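Local coordinates for nisin biosynthesis protein nisC (PDB 2G0D), which catalyses thioether ring formation in the maturation of the lantibiotic nisin, acting as a zinc-containing cyclase, at residues E332-L340 against W395-L406; G79-L90 against V136-Y146. All blocks are in the same frame, centred on the assembly; numbering follows the deposited sequence.

Contact 1: E332-L340 against W395-L406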
loop_
_atom_site.group_PDB
_atom_site.type_symbol
_atom_site.label_atom_id
_atom_site.label_comp_id
_atom_site.label_asym_id
_atom_site.label_seq_id
_atom_site.Cartn_x
_atom_site.Cartn_y
_atom_site.Cartn_z
ATOM N N GLU A 332 -4.091 -5.800 10.138
ATOM C CA GLU A 332 -3.944 -6.521 8.892
ATOM C C GLU A 332 -2.504 -6.931 8.576
ATOM O O GLU A 332 -2.261 -7.971 7.921
ATOM C CB GLU A 332 -4.543 -5.735 7.714
ATOM C CG GLU A 332 -4.693 -6.637 6.482
ATOM C CD GLU A 332 -5.813 -7.672 6.621
ATOM O OE1 GLU A 332 -6.695 -7.464 7.483
ATOM O OE2 GLU A 332 -5.838 -8.681 5.858
ATOM N N ILE A 333 -1.567 -6.074 8.985
ATOM C CA ILE A 333 -0.154 -6.422 8.934
ATOM C C ILE A 333 0.179 -7.628 9.834
ATOM O O ILE A 333 0.897 -8.534 9.395
ATOM C CB ILE A 333 0.725 -5.215 9.297
ATOM C CG1 ILE A 333 0.549 -4.103 8.257
ATOM C CG2 ILE A 333 2.193 -5.646 9.361
ATOM C CD1 ILE A 333 0.901 -2.701 8.778
ATOM N N CYS A 334 -0.336 -7.644 11.075
ATOM C CA CYS A 334 -0.166 -8.808 11.955
ATOM C C CYS A 334 -0.738 -10.071 11.322
ATOM O O CYS A 334 -0.185 -11.158 11.466
ATOM C CB CYS A 334 -0.870 -8.602 13.295
ATOM S SG CYS A 334 -0.219 -7.248 14.294
ATOM N N SER A 335 -1.867 -9.932 10.648
ATOM C CA SER A 335 -2.515 -11.079 10.065
ATOM C C SER A 335 -1.644 -11.627 8.907
ATOM O O SER A 335 -1.557 -12.853 8.691
ATOM C CB SER A 335 -3.909 -10.681 9.595
ATOM O OG SER A 335 -4.578 -11.792 9.063
ATOM N N LEU A 336 -1.004 -10.714 8.183
ATOM C CA LEU A 336 -0.052 -11.110 7.156
ATOM C C LEU A 336 1.192 -11.810 7.724
ATOM O O LEU A 336 1.570 -12.870 7.223
ATOM C CB LEU A 336 0.337 -9.952 6.214
ATOM C CG LEU A 336 1.427 -10.543 5.322
ATOM C CD1 LEU A 336 0.892 -11.137 4.013
ATOM C CD2 LEU A 336 2.575 -9.602 5.101
ATOM N N PHE A 337 1.815 -11.239 8.757
ATOM C CA PHE A 337 2.878 -11.953 9.500
ATOM C C PHE A 337 2.506 -13.384 9.900
ATOM O O PHE A 337 3.284 -14.320 9.690
ATOM C CB PHE A 337 3.276 -11.192 10.750
ATOM C CG PHE A 337 4.344 -10.181 10.535
ATOM C CD1 PHE A 337 4.089 -9.002 9.820
ATOM C CD2 PHE A 337 5.624 -10.390 11.068
ATOM C CE1 PHE A 337 5.102 -8.058 9.633
ATOM C CE2 PHE A 337 6.629 -9.456 10.892
ATOM C CZ PHE A 337 6.373 -8.282 10.186
ATOM N N LYS A 338 1.314 -13.552 10.482
ATOM C CA LYS A 338 0.851 -14.864 10.943
ATOM C C LYS A 338 0.695 -15.847 9.775
ATOM O O LYS A 338 1.128 -16.985 9.859
ATOM C CB LYS A 338 -0.475 -14.720 11.695
ATOM C CG LYS A 338 -0.956 -16.009 12.328
ATOM C CD LYS A 338 -2.334 -15.872 12.926
ATOM C CE LYS A 338 -2.776 -17.197 13.533
ATOM N NZ LYS A 338 -2.005 -17.512 14.772
ATOM N N ARG A 339 0.069 -15.380 8.692
ATOM C CA ARG A 339 -0.076 -16.127 7.448
ATOM C C ARG A 339 1.277 -16.612 6.878
ATOM O O ARG A 339 1.369 -17.744 6.423
ATOM C CB ARG A 339 -0.788 -15.252 6.398
ATOM C CG ARG A 339 -1.283 -16.012 5.147
ATOM C CD ARG A 339 -2.622 -15.425 4.622
ATOM N NE ARG A 339 -2.426 -14.016 4.527
ATOM C CZ ARG A 339 -2.939 -13.098 5.338
ATOM N NH1 ARG A 339 -3.804 -13.391 6.306
ATOM N NH2 ARG A 339 -2.567 -11.860 5.145
ATOM N N LEU A 340 2.307 -15.758 6.871
ATOM C CA LEU A 340 3.585 -16.154 6.239
ATOM C C LEU A 340 4.511 -16.961 7.175
ATOM O O LEU A 340 5.204 -17.868 6.728
ATOM C CB LEU A 340 4.327 -14.951 5.647
ATOM C CG LEU A 340 3.637 -14.156 4.512
ATOM C CD1 LEU A 340 4.513 -13.014 4.032
ATOM C CD2 LEU A 340 3.213 -15.045 3.345
ATOM N N TRP A 395 -7.265 -7.324 -2.973
ATOM C CA TRP A 395 -7.235 -6.038 -2.240
ATOM C C TRP A 395 -5.960 -5.802 -1.441
ATOM O O TRP A 395 -5.481 -4.665 -1.354
ATOM C CB TRP A 395 -8.446 -5.866 -1.305
ATOM C CG TRP A 395 -8.471 -6.751 -0.064
ATOM C CD1 TRP A 395 -8.838 -8.082 -0.005
ATOM C CD2 TRP A 395 -8.190 -6.355 1.293
ATOM N NE1 TRP A 395 -8.787 -8.521 1.292
ATOM C CE2 TRP A 395 -8.393 -7.495 2.108
ATOM C CE3 TRP A 395 -7.785 -5.144 1.901
ATOM C CZ2 TRP A 395 -8.203 -7.471 3.504
ATOM C CZ3 TRP A 395 -7.602 -5.121 3.287
ATOM C CH2 TRP A 395 -7.800 -6.283 4.071
ATOM N N ARG A 396 -5.425 -6.868 -0.847
ATOM C CA ARG A 396 -4.202 -6.794 -0.010
ATOM C C ARG A 396 -2.954 -6.285 -0.716
ATOM O O ARG A 396 -2.050 -5.730 -0.069
ATOM C CB ARG A 396 -3.902 -8.169 0.629
ATOM C CG ARG A 396 -4.723 -8.437 1.874
ATOM C CD ARG A 396 -4.627 -9.925 2.350
ATOM N NE ARG A 396 -5.453 -10.126 3.557
ATOM C CZ ARG A 396 -5.858 -11.298 4.052
ATOM N NH1 ARG A 396 -6.618 -11.284 5.151
ATOM N NH2 ARG A 396 -5.534 -12.473 3.471
ATOM N N GLN A 397 -2.919 -6.486 -2.045
ATOM C CA GLN A 397 -1.845 -5.998 -2.904
ATOM C C GLN A 397 -1.650 -4.505 -2.743
ATOM O O GLN A 397 -0.525 -4.014 -2.819
ATOM C CB GLN A 397 -2.151 -6.306 -4.378
ATOM C CG GLN A 397 -0.914 -6.415 -5.289
ATOM C CD GLN A 397 -0.084 -7.707 -5.038
ATOM O OE1 GLN A 397 1.011 -7.909 -5.618
ATOM N NE2 GLN A 397 -0.596 -8.564 -4.189
ATOM N N ALA A 398 -2.745 -3.781 -2.551
ATOM C CA ALA A 398 -2.710 -2.324 -2.445
ATOM C C ALA A 398 -1.974 -1.846 -1.181
ATOM O O ALA A 398 -1.554 -0.690 -1.099
ATOM C CB ALA A 398 -4.127 -1.777 -2.455
ATOM N N LEU A 399 -1.850 -2.742 -0.203
ATOM C CA LEU A 399 -1.173 -2.472 1.074
ATOM C C LEU A 399 0.194 -3.118 1.146
ATOM O O LEU A 399 0.831 -3.089 2.192
ATOM C CB LEU A 399 -2.041 -2.976 2.238
ATOM C CG LEU A 399 -3.379 -2.267 2.494
ATOM C CD1 LEU A 399 -4.124 -2.891 3.695
ATOM C CD2 LEU A 399 -3.161 -0.794 2.751
ATOM N N LEU A 400 0.634 -3.712 0.035
ATOM C CA LEU A 400 1.883 -4.505 -0.033
ATOM C C LEU A 400 1.872 -5.635 0.969
ATOM O O LEU A 400 2.896 -5.950 1.611
ATOM C CB LEU A 400 3.159 -3.646 0.170
ATOM C CG LEU A 400 3.360 -2.344 -0.625
ATOM C CD1 LEU A 400 4.756 -1.747 -0.319
ATOM C CD2 LEU A 400 3.127 -2.496 -2.151
ATOM N N LEU A 401 0.721 -6.275 1.087
ATOM C CA LEU A 401 0.590 -7.469 1.915
ATOM C C LEU A 401 0.491 -8.602 0.930
ATOM O O LEU A 401 -0.522 -8.752 0.242
ATOM C CB LEU A 401 -0.641 -7.377 2.814
ATOM C CG LEU A 401 -0.639 -6.154 3.723
ATOM C CD1 LEU A 401 -1.951 -6.046 4.578
ATOM C CD2 LEU A 401 0.643 -6.069 4.622
ATOM N N PHE A 402 1.580 -9.367 0.831
ATOM C CA PHE A 402 1.786 -10.304 -0.269
ATOM C C PHE A 402 1.606 -11.746 0.233
ATOM O O PHE A 402 2.566 -12.372 0.715
ATOM C CB PHE A 402 3.206 -10.099 -0.822
ATOM C CG PHE A 402 3.473 -8.702 -1.366
ATOM C CD1 PHE A 402 2.609 -8.117 -2.316
ATOM C CD2 PHE A 402 4.632 -8.006 -0.991
ATOM C CE1 PHE A 402 2.859 -6.832 -2.850
ATOM C CE2 PHE A 402 4.901 -6.724 -1.502
ATOM C CZ PHE A 402 4.025 -6.145 -2.474
ATOM N N ASP A 403 0.362 -12.246 0.124
ATOM C CA ASP A 403 -0.036 -13.577 0.575
ATOM C C ASP A 403 0.684 -14.663 -0.189
ATOM O O ASP A 403 0.834 -15.776 0.329
ATOM C CB ASP A 403 -1.545 -13.823 0.411
ATOM C CG ASP A 403 -2.396 -13.064 1.429
ATOM O OD1 ASP A 403 -1.842 -12.323 2.300
ATOM O OD2 ASP A 403 -3.642 -13.191 1.324
ATOM N N ASP A 404 1.144 -14.330 -1.398
ATOM C CA ASP A 404 1.878 -15.264 -2.282
ATOM C C ASP A 404 3.397 -15.180 -2.181
ATOM O O ASP A 404 4.105 -15.808 -2.982
ATOM C CB ASP A 404 1.472 -15.028 -3.744
ATOM C CG ASP A 404 1.859 -13.621 -4.248
ATOM O OD1 ASP A 404 1.974 -12.668 -3.431
ATOM O OD2 ASP A 404 2.026 -13.455 -5.476
ATOM N N PHE A 405 3.895 -14.434 -1.197
ATOM C CA PHE A 405 5.306 -14.149 -1.085
ATOM C C PHE A 405 6.162 -15.432 -1.062
ATOM O O PHE A 405 7.318 -15.417 -1.488
ATOM C CB PHE A 405 5.612 -13.290 0.171
ATOM C CG PHE A 405 6.902 -12.510 0.060
ATOM C CD1 PHE A 405 6.914 -11.233 -0.509
ATOM C CD2 PHE A 405 8.113 -13.060 0.493
ATOM C CE1 PHE A 405 8.128 -10.504 -0.660
ATOM C CE2 PHE A 405 9.313 -12.343 0.352
ATOM C CZ PHE A 405 9.314 -11.066 -0.246
ATOM N N LEU A 406 5.602 -16.520 -0.541
ATOM C CA LEU A 406 6.355 -17.767 -0.400
ATOM C C LEU A 406 5.794 -18.848 -1.297
ATOM O O LEU A 406 6.084 -20.017 -1.105
ATOM C CB LEU A 406 6.412 -18.234 1.064
ATOM C CG LEU A 406 7.135 -17.285 2.030
ATOM C CD1 LEU A 406 6.720 -17.562 3.506
ATOM C CD2 LEU A 406 8.661 -17.341 1.845
#
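Glu332 and Arg396 form the first link of a salt-bridge network between helix 332-340 and the chain near the C terminus. Arg396 runs extended from CG to NE and grips one oxygen side-on: NE and NH1 both donate to Glu332 OE2, at 2.7 and 2.8 Å respectively. Its NH2 turns the other way, to Asp403 OD2 in the guanidinium plane. Asp403 OD1 faces the helix, accepting from Arg339 NH2 at 3.0 Å and, weakly, from Arg339 NE, while Arg339 NH1 donates to Ser335 OG. Between these bonds the guanidinium groups of Arg339 and Arg396 lie flat on each other, centres 3.7 Å apart and planes at 7°, with the carboxylates probably balancing their charge.

Apolar packing flanks the network. With CG turned away from its own backbone N (chi1 -166°), Glu332 lays CG against Leu401 CD1, 3.4 Å away; the bend at chi2 (72°) then swings the carboxylate to Arg396. Branched Leu401 also offers CD2 to Leu336 CD2. Leu340 extends the seam, its CD1 reaching Phe405 CB at 4.0 Å, where Leu406 closes the outer end.

Helix 281-294 backs this seam through Leu286 and Tyr290. The arrangement fastens the C-terminal loop to an alpha-toroid helix beginning just after zinc ligands Cys324 and His325.

Contact 2: G79-L90 against V136-Y146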
loop_
_atom_site.group_PDB
_atom_site.type_symbol
_atom_site.label_atom_id
_atom_site.label_comp_id
_atom_site.label_asym_id
_atom_site.label_seq_id
_atom_site.Cartn_x
_atom_site.Cartn_y
_atom_site.Cartn_z
ATOM N N GLY A 79 -1.948 6.518 -14.059
ATOM C CA GLY A 79 -1.946 5.066 -13.982
ATOM C C GLY A 79 -1.787 4.559 -12.547
ATOM O O GLY A 79 -1.621 3.385 -12.342
ATOM N N SER A 80 -1.890 5.448 -11.561
ATOM C CA SER A 80 -1.463 5.177 -10.193
ATOM C C SER A 80 -2.328 4.146 -9.448
ATOM O O SER A 80 -3.509 3.992 -9.733
ATOM C CB SER A 80 -1.385 6.486 -9.400
ATOM O OG SER A 80 -2.650 6.854 -8.891
ATOM N N LEU A 81 -1.720 3.446 -8.499
ATOM C CA LEU A 81 -2.452 2.462 -7.679
ATOM C C LEU A 81 -3.668 3.089 -6.964
ATOM O O LEU A 81 -4.770 2.558 -7.049
ATOM C CB LEU A 81 -1.525 1.777 -6.661
ATOM C CG LEU A 81 -2.120 0.711 -5.702
ATOM C CD1 LEU A 81 -2.692 -0.509 -6.448
ATOM C CD2 LEU A 81 -1.088 0.219 -4.680
ATOM N N TYR A 82 -3.462 4.204 -6.258
ATOM C CA TYR A 82 -4.516 4.751 -5.398
ATOM C C TYR A 82 -5.431 5.775 -6.048
ATOM O O TYR A 82 -6.512 6.014 -5.532
ATOM C CB TYR A 82 -3.961 5.255 -4.054
ATOM C CG TYR A 82 -3.809 4.124 -3.048
ATOM C CD1 TYR A 82 -2.700 3.299 -3.072
ATOM C CD2 TYR A 82 -4.803 3.875 -2.086
ATOM C CE1 TYR A 82 -2.566 2.242 -2.169
ATOM C CE2 TYR A 82 -4.687 2.819 -1.187
ATOM C CZ TYR A 82 -3.567 2.025 -1.223
ATOM O OH TYR A 82 -3.447 0.993 -0.336
ATOM N N SER A 83 -5.006 6.384 -7.153
ATOM C CA SER A 83 -5.865 7.360 -7.870
ATOM C C SER A 83 -6.129 7.000 -9.324
ATOM O O SER A 83 -7.001 7.599 -9.939
ATOM C CB SER A 83 -5.264 8.769 -7.842
ATOM O OG SER A 83 -5.072 9.183 -6.522
ATOM N N GLY A 84 -5.370 6.062 -9.884
ATOM C CA GLY A 84 -5.422 5.861 -11.323
ATOM C C GLY A 84 -5.825 4.483 -11.797
ATOM O O GLY A 84 -6.528 3.754 -11.097
ATOM N N ALA A 85 -5.364 4.133 -12.997
ATOM C CA ALA A 85 -5.747 2.874 -13.645
ATOM C C ALA A 85 -5.388 1.600 -12.884
ATOM O O ALA A 85 -6.155 0.634 -12.932
ATOM C CB ALA A 85 -5.199 2.813 -15.102
ATOM N N ALA A 86 -4.233 1.567 -12.208
ATOM C CA ALA A 86 -3.818 0.348 -11.475
ATOM C C ALA A 86 -4.768 0.008 -10.316
ATOM O O ALA A 86 -5.058 -1.173 -10.080
ATOM C CB ALA A 86 -2.348 0.419 -11.005
ATOM N N GLY A 87 -5.285 1.025 -9.623
ATOM C CA GLY A 87 -6.302 0.784 -8.564
ATOM C C GLY A 87 -7.630 0.276 -9.115
ATOM O O GLY A 87 -8.265 -0.606 -8.530
ATOM N N ILE A 88 -8.061 0.827 -10.244
ATOM C CA ILE A 88 -9.277 0.361 -10.897
ATOM C C ILE A 88 -9.110 -1.075 -11.382
ATOM O O ILE A 88 -9.991 -1.926 -11.150
ATOM C CB ILE A 88 -9.695 1.281 -12.079
ATOM C CG1 ILE A 88 -9.915 2.722 -11.591
ATOM C CG2 ILE A 88 -10.948 0.728 -12.753
ATOM C CD1 ILE A 88 -10.069 3.769 -12.716
ATOM N N ALA A 89 -7.979 -1.355 -12.040
ATOM C CA ALA A 89 -7.669 -2.719 -12.486
ATOM C C ALA A 89 -7.559 -3.705 -11.327
ATOM O O ALA A 89 -8.081 -4.818 -11.427
ATOM C CB ALA A 89 -6.413 -2.749 -13.352
ATOM N N LEU A 90 -6.867 -3.328 -10.247
ATOM C CA LEU A 90 -6.802 -4.198 -9.074
ATOM C C LEU A 90 -8.194 -4.563 -8.564
ATOM O O LEU A 90 -8.446 -5.739 -8.203
ATOM C CB LEU A 90 -5.998 -3.551 -7.918
ATOM C CG LEU A 90 -5.742 -4.446 -6.682
ATOM C CD1 LEU A 90 -4.776 -5.553 -7.030
ATOM C CD2 LEU A 90 -5.230 -3.621 -5.538
ATOM N N VAL A 136 4.227 4.360 -3.212
ATOM C CA VAL A 136 3.187 3.335 -3.260
ATOM C C VAL A 136 1.859 3.965 -3.702
ATOM O O VAL A 136 1.143 3.421 -4.544
ATOM C CB VAL A 136 3.069 2.621 -1.869
ATOM C CG1 VAL A 136 1.830 1.767 -1.815
ATOM C CG2 VAL A 136 4.337 1.807 -1.593
ATOM N N ILE A 137 1.544 5.125 -3.148
ATOM C CA ILE A 137 0.212 5.705 -3.322
ATOM C C ILE A 137 -0.048 6.202 -4.763
ATOM O O ILE A 137 -1.033 5.797 -5.390
ATOM C CB ILE A 137 -0.048 6.791 -2.238
ATOM C CG1 ILE A 137 0.244 6.215 -0.833
ATOM C CG2 ILE A 137 -1.465 7.397 -2.360
ATOM C CD1 ILE A 137 -0.682 5.035 -0.398
ATOM N N GLU A 138 0.847 7.041 -5.286
ATOM C CA GLU A 138 0.708 7.587 -6.638
ATOM C C GLU A 138 1.798 7.146 -7.617
ATOM O O GLU A 138 1.636 7.306 -8.818
ATOM C CB GLU A 138 0.618 9.129 -6.619
ATOM C CG GLU A 138 -0.533 9.676 -5.763
ATOM C CD GLU A 138 -1.916 9.216 -6.217
ATOM O OE1 GLU A 138 -2.105 8.978 -7.419
ATOM O OE2 GLU A 138 -2.825 9.097 -5.366
ATOM N N GLY A 139 2.901 6.589 -7.114
ATOM C CA GLY A 139 4.071 6.343 -7.981
ATOM C C GLY A 139 4.273 4.909 -8.447
ATOM O O GLY A 139 3.378 4.074 -8.349
ATOM N N LEU A 140 5.473 4.626 -8.929
ATOM C CA LEU A 140 5.768 3.414 -9.680
ATOM C C LEU A 140 5.777 2.158 -8.818
ATOM O O LEU A 140 5.477 1.070 -9.324
ATOM C CB LEU A 140 7.117 3.553 -10.406
ATOM C CG LEU A 140 7.245 4.606 -11.539
ATOM C CD1 LEU A 140 8.587 4.519 -12.259
ATOM C CD2 LEU A 140 6.134 4.467 -12.558
ATOM N N SER A 141 6.149 2.293 -7.539
ATOM C CA SER A 141 6.170 1.142 -6.604
ATOM C C SER A 141 4.768 0.512 -6.476
ATOM O O SER A 141 4.608 -0.708 -6.628
ATOM C CB SER A 141 6.653 1.566 -5.214
ATOM O OG SER A 141 8.036 1.833 -5.220
ATOM N N GLY A 142 3.774 1.358 -6.214
ATOM C CA GLY A 142 2.372 0.944 -6.159
ATOM C C GLY A 142 1.881 0.336 -7.473
ATOM O O GLY A 142 1.206 -0.683 -7.474
ATOM N N ILE A 143 2.235 0.954 -8.591
ATOM C CA ILE A 143 1.885 0.415 -9.921
ATOM C C ILE A 143 2.490 -0.970 -10.136
ATOM O O ILE A 143 1.793 -1.876 -10.589
ATOM C CB ILE A 143 2.282 1.385 -11.059
ATOM C CG1 ILE A 143 1.348 2.599 -11.054
ATOM C CG2 ILE A 143 2.252 0.684 -12.442
ATOM C CD1 ILE A 143 1.730 3.734 -12.070
ATOM N N LEU A 144 3.768 -1.131 -9.786
ATOM C CA LEU A 144 4.464 -2.424 -9.873
ATOM C C LEU A 144 3.791 -3.502 -9.005
ATOM O O LEU A 144 3.724 -4.665 -9.373
ATOM C CB LEU A 144 5.947 -2.224 -9.519
ATOM C CG LEU A 144 6.949 -3.389 -9.667
ATOM C CD1 LEU A 144 6.897 -4.020 -11.073
ATOM C CD2 LEU A 144 8.329 -2.922 -9.347
ATOM N N SER A 145 3.261 -3.102 -7.859
ATOM C CA SER A 145 2.564 -4.044 -6.955
ATOM C C SER A 145 1.446 -4.759 -7.709
ATOM O O SER A 145 1.342 -5.997 -7.669
ATOM C CB SER A 145 1.977 -3.314 -5.746
ATOM O OG SER A 145 1.497 -4.261 -4.801
ATOM N N TYR A 146 0.612 -3.960 -8.386
ATOM C CA TYR A 146 -0.429 -4.468 -9.273
ATOM C C TYR A 146 0.153 -5.261 -10.449
ATOM O O TYR A 146 -0.291 -6.390 -10.706
ATOM C CB TYR A 146 -1.351 -3.353 -9.813
ATOM C CG TYR A 146 -2.187 -3.844 -10.989
ATOM C CD1 TYR A 146 -3.284 -4.691 -10.791
ATOM C CD2 TYR A 146 -1.860 -3.491 -12.294
ATOM C CE1 TYR A 146 -4.028 -5.178 -11.873
ATOM C CE2 TYR A 146 -2.592 -3.980 -13.390
ATOM C CZ TYR A 146 -3.666 -4.836 -13.174
ATOM O OH TYR A 146 -4.405 -5.307 -14.256
HETATM O O HOH W 1 0.870 4.084 -7.498
#
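Tyr82 packs on Ile137, and its side chain can be followed outward. CB lies 3.7 Å from Ile137 CG2. Ile137 CD1 lies over one face of the ring, toward the CD1-CE1 rim, a CH-pi contact 4.0 Å from the ring centroid. The edge near CD1 faces Val136 O, and CE1 nears Val136 CG1. At the tip, OH bonds to Ala398 O; a long aromatic with a polar end suits a place that is apolar along its length and has a carbonyl at its far end. The Tyr82 backbone is held too: its N-H donates to Ile137 O at 3.0 Å.

Glu138 ties down the same loop. Its chain bends at chi2 (-60°), presenting OE1 to Ser80 OG at 2.6 Å, which meets it from above the carboxylate plane, and OE2 to Ser83 OG on the syn side. Ser80 OG also accepts from Ser83 N in an ST motif; a small hydroxyl fits both roles. A water takes the N-H of Leu81 at 2.8 Å and sits between Val136 O and Gly139 O. Gly142, bare of a side chain, lets Leu81 CD2 lie against its backbone.

Farther along, Ala86 and Ala89 are small enough to admit the Tyr146 ring. Ala86 O lies over one ring face, Ala89 CB comes 3.5 Å from Tyr146 CZ, and the Leu90 and Tyr146 side chains pass each other heading in opposite directions. Tyr146 OH bonds to Asn110 of helix 100-122.

Helices 85-90 and 140-146 run side by side in the same sense, axes 9.4 Å apart at 25°. Helix 100-122 packs on Ala85 and Ile143, and helices 156-168 and 208-221 meet Leu144.

Contact 2 closes before contact 1 opens along the chain, and their centres lie about 17 Å apart, both within the lanthionine synthetase C-like region. They share no helix, but segment 395-406 joins them: while its Arg396, Leu401 and Asp403 engage helix 327-341, its Gln397 O accepts a hydrogen bond from Ser145 OG, next to the one from Tyr82. The near-terminal loop thus connects the loop ahead of helix 85-92, and helix 140-147, to the late helix 327-341, so that parts far apart in sequence meet inside the alpha toroid. Zinc lies near both: about 7 Å from the side chain of Ile137 and about 11 Å from that of Ile333.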